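PDB 3D6A: Sts-2 protein from Mus musculus, which probably promotes accumulation of activated receptors at the cell surface by interfering with CBL-mediated down-regulation, and is represented here by its histidine phosphatase domain. Local coordinates for residues A[15-20]-A[98-103]; A[50-55]-A[139-144]; A[90-95]-A[198-203]; A[116-121]-A[154-159]. One frame throughout, in Å; residues are numbered along the deposited sequence.

Contact 1: residues A[15-20]-A[98-103]. Unlike the reference sequence in segment 15-20: Ile15 (reference Val). With W (tungsten ion), chain J.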
loop_
_atom_site.group_PDB
_atom_site.type_symbol
_atom_site.label_atom_id
_atom_site.label_comp_id
_atom_site.label_asym_id
_atom_site.label_seq_id
_atom_site.Cartn_x
_atom_site.Cartn_y
_atom_site.Cartn_z
ATOM N N ILE A 15 -17.580 1.888 -5.864
ATOM C CA ILE A 15 -16.275 1.727 -5.216
ATOM C C ILE A 15 -16.146 2.638 -3.971
ATOM O O ILE A 15 -16.337 3.849 -4.064
ATOM C CB ILE A 15 -15.148 2.084 -6.235
ATOM C CG1 ILE A 15 -15.356 1.317 -7.552
ATOM C CG2 ILE A 15 -13.767 1.813 -5.638
ATOM C CD1 ILE A 15 -14.348 1.627 -8.648
ATOM N N ARG A 16 -15.807 2.064 -2.814
ATOM C CA ARG A 16 -15.484 2.862 -1.621
ATOM C C ARG A 16 -14.100 3.463 -1.823
ATOM O O ARG A 16 -13.218 2.848 -2.442
ATOM C CB ARG A 16 -15.493 2.020 -0.331
ATOM C CG ARG A 16 -15.258 2.875 0.979
ATOM C CD ARG A 16 -14.901 2.029 2.204
ATOM N NE ARG A 16 -14.704 2.888 3.373
ATOM C CZ ARG A 16 -14.117 2.546 4.511
ATOM N NH1 ARG A 16 -13.638 1.315 4.696
ATOM N NH2 ARG A 16 -14.008 3.465 5.481
ATOM N N HIS A 17 -13.925 4.671 -1.301
ATOM C CA HIS A 17 -12.651 5.392 -1.331
ATOM C C HIS A 17 -11.553 4.621 -0.593
ATOM O O HIS A 17 -11.841 3.764 0.286
ATOM C CB HIS A 17 -12.832 6.753 -0.655
ATOM C CG HIS A 17 -13.284 6.665 0.770
ATOM N ND1 HIS A 17 -12.430 6.334 1.802
ATOM C CD2 HIS A 17 -14.484 6.930 1.341
ATOM C CE1 HIS A 17 -13.103 6.342 2.942
ATOM N NE2 HIS A 17 -14.355 6.701 2.690
ATOM N N GLY A 18 -10.301 4.967 -0.908
ATOM C CA GLY A 18 -9.142 4.381 -0.238
ATOM C C GLY A 18 -8.972 4.900 1.174
ATOM O O GLY A 18 -9.720 5.768 1.618
ATOM N N GLU A 19 -7.996 4.334 1.880
ATOM C CA GLU A 19 -7.709 4.660 3.261
ATOM C C GLU A 19 -7.493 6.168 3.392
ATOM O O GLU A 19 -6.704 6.749 2.647
ATOM C CB GLU A 19 -6.443 3.901 3.719
ATOM C CG GLU A 19 -6.108 4.080 5.190
ATOM C CD GLU A 19 -4.762 3.499 5.566
ATOM O OE1 GLU A 19 -3.714 4.101 5.204
ATOM O OE2 GLU A 19 -4.752 2.445 6.242
ATOM N N ARG A 20 -8.205 6.779 4.340
ATOM C CA ARG A 20 -7.995 8.181 4.746
ATOM C C ARG A 20 -6.980 8.324 5.865
ATOM O O ARG A 20 -6.808 7.413 6.712
ATOM C CB ARG A 20 -9.336 8.881 5.101
ATOM C CG ARG A 20 -10.442 7.936 5.414
ATOM C CD ARG A 20 -11.849 8.520 5.412
ATOM N NE ARG A 20 -12.068 9.519 6.446
ATOM C CZ ARG A 20 -13.258 9.794 6.980
ATOM N NH1 ARG A 20 -14.330 9.112 6.586
ATOM N NH2 ARG A 20 -13.377 10.741 7.925
ATOM N N LEU A 98 -13.101 14.910 -0.772
ATOM C CA LEU A 98 -11.747 14.836 -1.301
ATOM C C LEU A 98 -11.262 13.415 -1.480
ATOM O O LEU A 98 -10.736 13.084 -2.537
ATOM C CB LEU A 98 -10.785 15.592 -0.388
ATOM C CG LEU A 98 -9.306 15.673 -0.746
ATOM C CD1 LEU A 98 -9.153 16.306 -2.109
ATOM C CD2 LEU A 98 -8.553 16.476 0.332
ATOM N N ARG A 99 -11.448 12.579 -0.457
ATOM C CA ARG A 99 -11.023 11.167 -0.506
ATOM C C ARG A 99 -11.591 10.418 -1.707
ATOM O O ARG A 99 -10.916 9.531 -2.276
ATOM C CB ARG A 99 -11.357 10.428 0.808
ATOM C CG ARG A 99 -12.814 10.530 1.241
ATOM C CD ARG A 99 -12.920 10.187 2.704
ATOM N NE ARG A 99 -14.295 10.077 3.206
ATOM C CZ ARG A 99 -14.994 11.087 3.714
ATOM N NH1 ARG A 99 -14.477 12.318 3.759
ATOM N NH2 ARG A 99 -16.218 10.871 4.170
ATOM N N CYS A 100 -12.799 10.808 -2.113
ATOM C CA CYS A 100 -13.488 10.155 -3.233
ATOM C C CYS A 100 -12.991 10.648 -4.592
ATOM O O CYS A 100 -12.730 9.841 -5.490
ATOM C CB CYS A 100 -15.017 10.262 -3.092
ATOM S SG CYS A 100 -15.667 9.581 -1.506
ATOM N N VAL A 101 -12.816 11.956 -4.735
ATOM C CA VAL A 101 -12.288 12.519 -5.984
ATOM C C VAL A 101 -10.860 12.032 -6.240
ATOM O O VAL A 101 -10.508 11.712 -7.383
ATOM C CB VAL A 101 -12.372 14.062 -6.032
ATOM C CG1 VAL A 101 -11.761 14.583 -7.327
ATOM C CG2 VAL A 101 -13.824 14.528 -5.951
ATOM N N GLN A 102 -10.065 11.938 -5.173
ATOM C CA GLN A 102 -8.696 11.410 -5.236
ATOM C C GLN A 102 -8.637 9.931 -5.636
ATOM O O GLN A 102 -7.783 9.529 -6.412
ATOM C CB GLN A 102 -7.974 11.581 -3.884
ATOM C CG GLN A 102 -7.469 12.969 -3.594
ATOM C CD GLN A 102 -6.820 13.101 -2.222
ATOM O OE1 GLN A 102 -7.308 12.563 -1.227
ATOM N NE2 GLN A 102 -5.737 13.879 -2.155
ATOM N N THR A 103 -9.527 9.119 -5.078
ATOM C CA THR A 103 -9.601 7.706 -5.438
ATOM C C THR A 103 -9.910 7.564 -6.919
ATOM O O THR A 103 -9.254 6.793 -7.626
ATOM C CB THR A 103 -10.661 6.954 -4.595
ATOM O OG1 THR A 103 -10.301 7.020 -3.213
ATOM C CG2 THR A 103 -10.745 5.515 -5.014
HETATM W W W J . -16.137 6.408 4.458
HETATM O O HOH W 1 -14.800 6.120 5.955
HETATM O O HOH W 2 -16.547 4.808 3.297
HETATM O O HOH W 3 -15.939 8.186 3.522
#

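Contact 2: residues A[50-55]-A[139-144]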
loop_
_atom_site.group_PDB
_atom_site.type_symbol
_atom_site.label_atom_id
_atom_site.label_comp_id
_atom_site.label_asym_id
_atom_site.label_seq_id
_atom_site.Cartn_x
_atom_site.Cartn_y
_atom_site.Cartn_z
ATOM N N SER A 50 1.838 15.866 -0.375
ATOM C CA SER A 50 1.334 17.224 -0.291
ATOM C C SER A 50 -0.169 17.252 -0.096
ATOM O O SER A 50 -0.849 16.236 -0.279
ATOM C CB SER A 50 1.711 18.021 -1.554
ATOM O OG SER A 50 1.250 17.381 -2.734
ATOM N N LEU A 51 -0.666 18.420 0.304
ATOM C CA LEU A 51 -2.084 18.734 0.298
ATOM C C LEU A 51 -2.401 19.715 -0.842
ATOM O O LEU A 51 -1.613 20.632 -1.113
ATOM C CB LEU A 51 -2.515 19.338 1.638
ATOM C CG LEU A 51 -2.279 18.552 2.930
ATOM C CD1 LEU A 51 -2.893 19.293 4.101
ATOM C CD2 LEU A 51 -2.828 17.122 2.863
ATOM N N PRO A 52 -3.554 19.530 -1.513
ATOM C CA PRO A 52 -3.942 20.458 -2.568
ATOM C C PRO A 52 -4.379 21.809 -2.012
ATOM O O PRO A 52 -4.924 21.873 -0.908
ATOM C CB PRO A 52 -5.120 19.751 -3.240
ATOM C CG PRO A 52 -5.692 18.889 -2.191
ATOM C CD PRO A 52 -4.545 18.452 -1.332
ATOM N N ARG A 53 -4.137 22.871 -2.780
ATOM C CA ARG A 53 -4.523 24.235 -2.389
ATOM C C ARG A 53 -6.038 24.390 -2.251
ATOM O O ARG A 53 -6.810 23.784 -3.004
ATOM C CB ARG A 53 -3.961 25.265 -3.373
ATOM C CG ARG A 53 -2.443 25.418 -3.316
ATOM C CD ARG A 53 -2.002 26.159 -2.046
ATOM N NE ARG A 53 -0.548 26.272 -1.934
ATOM C CZ ARG A 53 0.185 27.201 -2.545
ATOM N NH1 ARG A 53 -0.392 28.108 -3.329
ATOM N NH2 ARG A 53 1.502 27.219 -2.377
ATOM N N ARG A 54 -6.448 25.211 -1.286
ATOM C CA ARG A 54 -7.826 25.211 -0.799
ATOM C C ARG A 54 -8.246 26.622 -0.372
ATOM O O ARG A 54 -7.399 27.520 -0.275
ATOM C CB ARG A 54 -7.918 24.237 0.389
ATOM C CG ARG A 54 -9.316 23.882 0.865
ATOM C CD ARG A 54 -9.291 22.579 1.639
ATOM N NE ARG A 54 -10.644 22.144 1.952
ATOM C CZ ARG A 54 -11.038 20.880 2.075
ATOM N NH1 ARG A 54 -10.189 19.873 1.910
ATOM N NH2 ARG A 54 -12.302 20.625 2.361
ATOM N N SER A 55 -9.547 26.826 -0.138
ATOM C CA SER A 55 -10.012 28.064 0.494
ATOM C C SER A 55 -9.884 27.938 2.016
ATOM O O SER A 55 -10.262 26.908 2.603
ATOM C CB SER A 55 -11.444 28.451 0.066
ATOM O OG SER A 55 -12.445 27.849 0.874
ATOM N N THR A 139 -17.243 22.735 3.320
ATOM C CA THR A 139 -15.834 22.327 3.353
ATOM C C THR A 139 -15.276 21.911 1.987
ATOM O O THR A 139 -14.068 22.002 1.775
ATOM C CB THR A 139 -15.560 21.205 4.422
ATOM O OG1 THR A 139 -14.233 21.338 4.947
ATOM C CG2 THR A 139 -15.733 19.797 3.829
ATOM N N PHE A 140 -16.141 21.478 1.068
ATOM C CA PHE A 140 -15.686 20.877 -0.185
ATOM C C PHE A 140 -14.761 21.796 -0.967
ATOM O O PHE A 140 -14.963 23.022 -0.998
ATOM C CB PHE A 140 -16.857 20.487 -1.093
ATOM C CG PHE A 140 -17.845 19.543 -0.471
ATOM C CD1 PHE A 140 -17.417 18.441 0.276
ATOM C CD2 PHE A 140 -19.213 19.729 -0.676
ATOM C CE1 PHE A 140 -18.333 17.572 0.835
ATOM C CE2 PHE A 140 -20.147 18.863 -0.121
ATOM C CZ PHE A 140 -19.715 17.785 0.637
ATOM N N LEU A 141 -13.740 21.210 -1.590
ATOM C CA LEU A 141 -12.992 21.924 -2.610
ATOM C C LEU A 141 -13.963 22.262 -3.730
ATOM O O LEU A 141 -14.797 21.435 -4.116
ATOM C CB LEU A 141 -11.839 21.085 -3.168
ATOM C CG LEU A 141 -10.461 21.154 -2.499
ATOM C CD1 LEU A 141 -10.386 20.163 -1.362
ATOM C CD2 LEU A 141 -9.347 20.862 -3.519
ATOM N N THR A 142 -13.870 23.486 -4.239
ATOM C CA THR A 142 -14.659 23.879 -5.398
ATOM C C THR A 142 -14.073 23.151 -6.603
ATOM O O THR A 142 -12.967 22.598 -6.523
ATOM C CB THR A 142 -14.636 25.413 -5.626
ATOM O OG1 THR A 142 -13.282 25.854 -5.748
ATOM C CG2 THR A 142 -15.292 26.145 -4.463
ATOM N N LEU A 143 -14.805 23.148 -7.710
ATOM C CA LEU A 143 -14.345 22.464 -8.909
ATOM C C LEU A 143 -13.108 23.119 -9.530
ATOM O O LEU A 143 -12.305 22.447 -10.175
ATOM C CB LEU A 143 -15.474 22.333 -9.937
ATOM C CG LEU A 143 -16.795 21.681 -9.513
ATOM C CD1 LEU A 143 -17.642 21.413 -10.741
ATOM C CD2 LEU A 143 -16.596 20.388 -8.702
ATOM N N GLU A 144 -12.955 24.426 -9.332
ATOM C CA GLU A 144 -11.775 25.140 -9.826
ATOM C C GLU A 144 -10.549 24.785 -8.983
ATOM O O GLU A 144 -9.465 24.497 -9.525
ATOM C CB GLU A 144 -12.015 26.658 -9.867
ATOM C CG GLU A 144 -13.014 27.123 -10.947
ATOM C CD GLU A 144 -12.434 27.200 -12.376
ATOM O OE1 GLU A 144 -11.204 27.004 -12.556
ATOM O OE2 GLU A 144 -13.223 27.471 -13.326
#

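Contact 3: residues A[90-95]-A[198-203]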
loop_
_atom_site.group_PDB
_atom_site.type_symbol
_atom_site.label_atom_id
_atom_site.label_comp_id
_atom_site.label_asym_id
_atom_site.label_seq_id
_atom_site.Cartn_x
_atom_site.Cartn_y
_atom_site.Cartn_z
ATOM N N THR A 90 -16.510 3.944 -19.174
ATOM C CA THR A 90 -17.076 5.026 -19.972
ATOM C C THR A 90 -17.413 6.336 -19.249
ATOM O O THR A 90 -17.554 7.387 -19.894
ATOM C CB THR A 90 -18.319 4.543 -20.733
ATOM O OG1 THR A 90 -19.166 3.796 -19.850
ATOM C CG2 THR A 90 -17.897 3.651 -21.849
ATOM N N ALA A 91 -17.555 6.275 -17.932
ATOM C CA ALA A 91 -17.886 7.452 -17.136
ATOM C C ALA A 91 -17.456 7.199 -15.695
ATOM O O ALA A 91 -17.332 6.060 -15.290
ATOM C CB ALA A 91 -19.380 7.756 -17.209
ATOM N N VAL A 92 -17.206 8.271 -14.954
ATOM C CA VAL A 92 -16.795 8.202 -13.559
ATOM C C VAL A 92 -17.533 9.304 -12.808
ATOM O O VAL A 92 -17.475 10.471 -13.184
ATOM C CB VAL A 92 -15.229 8.354 -13.389
ATOM C CG1 VAL A 92 -14.819 8.274 -11.916
ATOM C CG2 VAL A 92 -14.482 7.282 -14.208
ATOM N N PHE A 93 -18.251 8.917 -11.763
ATOM C CA PHE A 93 -18.933 9.869 -10.901
ATOM C C PHE A 93 -18.287 9.753 -9.534
ATOM O O PHE A 93 -17.950 8.654 -9.119
ATOM C CB PHE A 93 -20.433 9.553 -10.817
ATOM C CG PHE A 93 -21.189 9.780 -12.116
ATOM C CD1 PHE A 93 -21.110 8.859 -13.158
ATOM C CD2 PHE A 93 -21.988 10.894 -12.276
ATOM C CE1 PHE A 93 -21.804 9.053 -14.344
ATOM C CE2 PHE A 93 -22.697 11.105 -13.472
ATOM C CZ PHE A 93 -22.599 10.185 -14.503
ATOM N N ALA A 94 -18.086 10.887 -8.859
ATOM C CA ALA A 94 -17.478 10.895 -7.541
ATOM C C ALA A 94 -18.258 11.724 -6.544
ATOM O O ALA A 94 -18.827 12.748 -6.892
ATOM C CB ALA A 94 -16.022 11.367 -7.607
ATOM N N SER A 95 -18.286 11.253 -5.298
ATOM C CA SER A 95 -18.715 12.043 -4.162
ATOM C C SER A 95 -17.810 13.281 -4.088
ATOM O O SER A 95 -16.610 13.189 -4.367
ATOM C CB SER A 95 -18.572 11.205 -2.896
ATOM O OG SER A 95 -18.620 11.990 -1.720
ATOM N N LEU A 198 -18.186 4.131 -13.267
ATOM C CA LEU A 198 -17.665 4.041 -11.896
ATOM C C LEU A 198 -18.361 5.045 -11.013
ATOM O O LEU A 198 -18.557 6.195 -11.414
ATOM C CB LEU A 198 -16.130 4.256 -11.835
ATOM C CG LEU A 198 -15.239 3.447 -12.790
ATOM C CD1 LEU A 198 -13.714 3.744 -12.602
ATOM C CD2 LEU A 198 -15.514 1.976 -12.647
ATOM N N ILE A 199 -18.761 4.580 -9.827
ATOM C CA ILE A 199 -19.322 5.424 -8.783
ATOM C C ILE A 199 -18.364 5.357 -7.580
ATOM O O ILE A 199 -18.315 4.363 -6.858
ATOM C CB ILE A 199 -20.765 4.976 -8.360
ATOM C CG1 ILE A 199 -21.703 4.813 -9.576
ATOM C CG2 ILE A 199 -21.350 5.905 -7.272
ATOM C CD1 ILE A 199 -21.870 6.037 -10.432
ATOM N N VAL A 200 -17.596 6.426 -7.383
ATOM C CA VAL A 200 -16.600 6.446 -6.338
ATOM C C VAL A 200 -17.161 7.260 -5.188
ATOM O O VAL A 200 -17.437 8.462 -5.315
ATOM C CB VAL A 200 -15.249 6.965 -6.849
ATOM C CG1 VAL A 200 -14.166 6.701 -5.817
ATOM C CG2 VAL A 200 -14.876 6.267 -8.149
ATOM N N SER A 201 -17.373 6.585 -4.065
ATOM C CA SER A 201 -18.202 7.145 -3.025
ATOM C C SER A 201 -17.852 6.540 -1.672
ATOM O O SER A 201 -16.688 6.208 -1.419
ATOM C CB SER A 201 -19.676 6.950 -3.409
ATOM O OG SER A 201 -20.566 7.473 -2.444
ATOM N N HIS A 202 -18.846 6.404 -0.803
ATOM C CA HIS A 202 -18.615 5.923 0.557
ATOM C C HIS A 202 -19.167 4.521 0.724
ATOM O O HIS A 202 -19.958 4.066 -0.101
ATOM C CB HIS A 202 -19.292 6.846 1.570
ATOM C CG HIS A 202 -18.965 8.281 1.355
ATOM N ND1 HIS A 202 -17.920 8.908 2.000
ATOM C CD2 HIS A 202 -19.515 9.207 0.531
ATOM C CE1 HIS A 202 -17.845 10.164 1.589
ATOM N NE2 HIS A 202 -18.798 10.369 0.695
ATOM N N SER A 203 -18.771 3.864 1.824
ATOM C CA SER A 203 -19.272 2.537 2.170
ATOM C C SER A 203 -20.782 2.428 1.981
ATOM O O SER A 203 -21.276 1.446 1.446
ATOM C CB SER A 203 -18.954 2.239 3.636
ATOM O OG SER A 203 -17.583 2.090 3.771
#

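Contact 4: residues A[116-121]-A[154-159]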
loop_
_atom_site.group_PDB
_atom_site.type_symbol
_atom_site.label_atom_id
_atom_site.label_comp_id
_atom_site.label_asym_id
_atom_site.label_seq_id
_atom_site.Cartn_x
_atom_site.Cartn_y
_atom_site.Cartn_z
ATOM N N LYS A 116 -8.881 11.446 -20.795
ATOM C CA LYS A 116 -10.008 11.167 -21.676
ATOM C C LYS A 116 -11.363 11.337 -20.986
ATOM O O LYS A 116 -12.335 11.776 -21.612
ATOM C CB LYS A 116 -9.881 9.759 -22.269
ATOM C CG LYS A 116 -11.114 9.301 -23.031
ATOM C CD LYS A 116 -10.989 7.854 -23.512
ATOM C CE LYS A 116 -12.248 7.419 -24.256
ATOM N NZ LYS A 116 -12.498 8.274 -25.470
ATOM N N LEU A 117 -11.433 10.972 -19.707
ATOM C CA LEU A 117 -12.697 11.033 -18.972
ATOM C C LEU A 117 -12.605 12.046 -17.857
ATOM O O LEU A 117 -11.628 12.072 -17.114
ATOM C CB LEU A 117 -13.083 9.662 -18.402
ATOM C CG LEU A 117 -13.204 8.466 -19.353
ATOM C CD1 LEU A 117 -13.400 7.191 -18.558
ATOM C CD2 LEU A 117 -14.343 8.654 -20.368
ATOM N N LYS A 118 -13.624 12.887 -17.760
ATOM C CA LYS A 118 -13.710 13.872 -16.694
ATOM C C LYS A 118 -14.513 13.271 -15.559
ATOM O O LYS A 118 -15.478 12.532 -15.788
ATOM C CB LYS A 118 -14.373 15.159 -17.171
ATOM C CG LYS A 118 -13.597 15.937 -18.214
ATOM C CD LYS A 118 -14.445 17.077 -18.737
ATOM C CE LYS A 118 -13.674 17.944 -19.707
ATOM N NZ LYS A 118 -14.596 18.896 -20.396
ATOM N N ILE A 119 -14.079 13.569 -14.338
ATOM C CA ILE A 119 -14.732 13.100 -13.147
ATOM C C ILE A 119 -15.937 14.001 -12.950
ATOM O O ILE A 119 -15.785 15.208 -12.842
ATOM C CB ILE A 119 -13.776 13.179 -11.914
ATOM C CG1 ILE A 119 -12.599 12.202 -12.088
ATOM C CG2 ILE A 119 -14.544 12.927 -10.613
ATOM C CD1 ILE A 119 -11.321 12.565 -11.328
ATOM N N ARG A 120 -17.130 13.411 -12.924
ATOM C CA ARG A 120 -18.343 14.164 -12.632
ATOM C C ARG A 120 -18.594 14.171 -11.130
ATOM O O ARG A 120 -18.782 13.114 -10.518
ATOM C CB ARG A 120 -19.525 13.540 -13.373
ATOM C CG ARG A 120 -19.425 13.697 -14.874
ATOM C CD ARG A 120 -20.473 12.896 -15.614
ATOM N NE ARG A 120 -20.298 13.044 -17.052
ATOM C CZ ARG A 120 -20.831 12.249 -17.972
ATOM N NH1 ARG A 120 -21.583 11.225 -17.617
ATOM N NH2 ARG A 120 -20.612 12.493 -19.254
ATOM N N VAL A 121 -18.587 15.351 -10.519
ATOM C CA VAL A 121 -18.748 15.425 -9.068
ATOM C C VAL A 121 -20.234 15.458 -8.733
ATOM O O VAL A 121 -20.952 16.354 -9.190
ATOM C CB VAL A 121 -17.958 16.613 -8.439
ATOM C CG1 VAL A 121 -18.163 16.682 -6.933
ATOM C CG2 VAL A 121 -16.456 16.491 -8.759
ATOM N N ASP A 154 -15.276 17.530 -14.363
ATOM C CA ASP A 154 -16.222 18.013 -15.378
ATOM C C ASP A 154 -16.898 19.320 -14.940
ATOM O O ASP A 154 -17.869 19.313 -14.184
ATOM C CB ASP A 154 -17.255 16.928 -15.737
ATOM C CG ASP A 154 -18.011 17.233 -17.034
ATOM O OD1 ASP A 154 -17.979 18.400 -17.494
ATOM O OD2 ASP A 154 -18.644 16.300 -17.595
ATOM N N LEU A 155 -16.373 20.442 -15.428
ATOM C CA LEU A 155 -16.885 21.769 -15.055
ATOM C C LEU A 155 -18.297 22.024 -15.588
ATOM O O LEU A 155 -19.036 22.834 -15.027
ATOM C CB LEU A 155 -15.924 22.886 -15.498
ATOM C CG LEU A 155 -14.463 22.861 -15.024
ATOM C CD1 LEU A 155 -13.677 23.952 -15.736
ATOM C CD2 LEU A 155 -14.317 23.005 -13.505
ATOM N N ASP A 156 -18.667 21.312 -16.652
ATOM C CA ASP A 156 -19.996 21.436 -17.258
ATOM C C ASP A 156 -21.062 20.495 -16.687
ATOM O O ASP A 156 -22.247 20.670 -16.985
ATOM C CB ASP A 156 -19.914 21.249 -18.774
ATOM C CG ASP A 156 -18.831 22.102 -19.407
ATOM O OD1 ASP A 156 -18.804 23.327 -19.152
ATOM O OD2 ASP A 156 -17.996 21.540 -20.146
ATOM N N TYR A 157 -20.660 19.502 -15.887
ATOM C CA TYR A 157 -21.635 18.559 -15.320
ATOM C C TYR A 157 -22.621 19.283 -14.402
ATOM O O TYR A 157 -22.229 20.090 -13.574
ATOM C CB TYR A 157 -20.943 17.388 -14.591
ATOM C CG TYR A 157 -21.892 16.398 -13.934
ATOM C CD1 TYR A 157 -22.735 15.583 -14.699
ATOM C CD2 TYR A 157 -21.944 16.278 -12.547
ATOM C CE1 TYR A 157 -23.608 14.691 -14.099
ATOM C CE2 TYR A 157 -22.809 15.372 -11.931
ATOM C CZ TYR A 157 -23.634 14.585 -12.710
ATOM O OH TYR A 157 -24.492 13.700 -12.101
ATOM N N ARG A 158 -23.903 19.002 -14.586
ATOM C CA ARG A 158 -24.958 19.545 -13.744
ATOM C C ARG A 158 -25.442 18.446 -12.787
ATOM O O ARG A 158 -26.156 17.533 -13.208
ATOM C CB ARG A 158 -26.109 20.055 -14.618
ATOM C CG ARG A 158 -25.801 21.341 -15.372
ATOM C CD ARG A 158 -26.482 21.353 -16.742
ATOM N NE ARG A 158 -26.559 22.697 -17.321
ATOM C CZ ARG A 158 -26.750 22.963 -18.617
ATOM N NH1 ARG A 158 -26.869 21.977 -19.501
ATOM N NH2 ARG A 158 -26.806 24.224 -19.039
ATOM N N PRO A 159 -25.059 18.532 -11.494
ATOM C CA PRO A 159 -25.376 17.458 -10.537
ATOM C C PRO A 159 -26.871 17.261 -10.312
ATOM O O PRO A 159 -27.641 18.208 -10.448
ATOM C CB PRO A 159 -24.698 17.917 -9.232
ATOM C CG PRO A 159 -23.769 19.035 -9.615
ATOM C CD PRO A 159 -24.322 19.646 -10.863
HETATM O O HOH W 4 -18.399 17.978 -11.868
#

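Contact 1: residues A[15-20]-A[98-103]
His17 and Cys100 bring the backbones closest, CA to CA 5.2 Å, where the loop leaving strand 11-16 passes the first turns of helix 98-111. Gly18 N donates to Thr103 OG1 at 3.1 Å in a nearly straight bond (167°), and that hydroxyl donates to Arg99 O one turn back; a valine in place of Thr103 would probably leave Gly18 N without its acceptor and the loop less firmly held. The His17 ring is sandwiched, Arg16 CG over one face and Arg99 CD over the other, the latter a CH-pi contact 3.7 Å from the centroid. In the ring plane, ND1 donates to Gly18 O at 2.8 Å, which fixes the ring's rotation and presents His17 NE2 to the tungsten ion at 2.5 Å. Arg20 lies over the Arg99 guanidinium, their planes 33° apart; Asp22 and Glu132 respectively pair with them. Arg16 bonds two of the metal's three waters. Arg16-His17-Gly18 is the RHG signature of histidine phosphatases, and this arginine-lined site is consistent with their phosphate pocket.

Contact 2: residues A[50-55]-A[139-144]
Arg54 reaches across to Thr139 and Leu141 with a fully stretched side chain: CG is anti to the backbone N (chi1 -168°) and the chain stays extended as far as NE, which carries the guanidinium edge-on to the Thr139 carbonyl. There NH2 donates to Thr139 O near the guanidinium plane; the modelled length of 2.3 Å is too short to be trusted in detail. Thr139 CG2 also lies at the edge of the group, 3.8 Å from Arg54 NH2. One face is covered by Leu141, whose CD1 sits 3.3 Å from Arg54 NH1, the two side chains crossing at about a right angle. The loop before helix 69-85 is thus joined to the lead-in of helix 143-148, which starts with a capping box: the Thr142 side chain caps a backbone N of the first turn, and Glu145 OE1 accepts from Thr142 N. Arg54 has further partners, Asp64 in a salt bridge and Phe61 in a cation-pi contact. Leu141, with chi1 at -90°, well off a staggered value, sets its other methyl, CD2, against the chain just before Arg54: 3.9 Å from Arg53 O and 4.4 Å from Pro52 CG.

Contact 3: residues A[90-95]-A[198-203]
Leu198, Phe93 and Ser95 carry the pairing of two parallel strands, 90-94 and 198-201, whose axes approach to 4.7 Å at an angle of 17°. Leu198 is gripped through both backbone polar atoms: its N donates to Ala91 O at 2.9 Å and its O accepts from Phe93 N at 2.8 Å. Its side chain runs beside that of Val92, with CD1 4.0 Å from Val92 CG2, on the sheet face that also bears Val200 and is packed by helix 98-111. Phe93 continues the ladder, its O taking Val200 N, while its ring stands on the other face. There the CG1 branch of Ile199 folds back (chi2 -58°) and brings CD1 to 3.8 Å from Phe93 CB. Ser95, just past its strand, closes the ladder by donating from N to Val200 O. With OG anti to its backbone N (chi1 164°), Ser95 extends to His202, and OG meets NE2 obliquely in a hydrogen bond of 2.9 Å. Phe126 meets the His202 ring at a steep angle and Arg99 packs on it. At the carboxyl ends of these strands the His202 side chain comes within about 4 Å of the tungsten ion (nearest atoms), in a site consistent with the phosphate pocket of histidine phosphatases. The serine hydroxyl behind the imidazole is likely to restrain its turn, while the hydrogen-bonded core keeps both segments in step.

Contact 4: residues A[116-121]-A[154-159]
Tyr157 and Arg120 meet because the tyrosine's torsion, CG anti to the backbone N (chi1 178°), carries the ring back against the extended arginine stem; Asp154, with a similar torsion (-165°), sends its carboxylate alongside the same arginine. Arg120 CB sits over the ring face, 3.8 Å from the Tyr157 centroid in a CH-pi contact, and CD follows at 3.6 Å from Tyr157 CD1. The guanidinium and ring planes are only 10° apart, although it is the stem that covers the ring. Pro159 N lies over the opposite face, and Val121 O is at the ring's edge, 3.5 Å from Tyr157 CE2. The phenol hydroxyl bonds Glu122. Were Tyr157 replaced by an alanine, the Arg120 stem would probably lose its aromatic floor and Glu122 that hydroxyl. Along the backbone, Asp154 N donates to Ile119 O at 2.8 Å, and a water bridges Val121 N and Asp154 O. Asp154 OD1 accepts from Asp156 N at 3.1 Å, an Asx turn within the type I turn Asp154-Tyr157. Arg120 NE and Asp154 OD2 form a long salt bridge of 3.7 Å, near the guanidinium plane. Strand 119-121, at the sheet's edge, is therefore tied to this turn by one direct backbone bond, one water and arginine-aromatic packing, with charge attraction probably lending modest help.

From the N terminus, strand 11-16 and the loop after it meet helix 98-111 in contact 1. Contact 2 opens within that span, at 50-55, and closes beyond it at 139-144, so the two cross; they touch through Leu98, which packs on Arg54 and Leu141. Contact 3 opens at 90-95 and closes last, at 198-203, crossing both. Contact 4 lies wholly between the segments of contact 3, follows contact 1 in series and crosses contact 2, meeting it where Leu143 packs on Val121 and Leu155. Strands 119-121, 89-94, 196-201 and 11-16 are successive neighbours, so contacts 4, 3 and 1 share one sheet, while contact 2 fastens outlying loops beside helix 98-111.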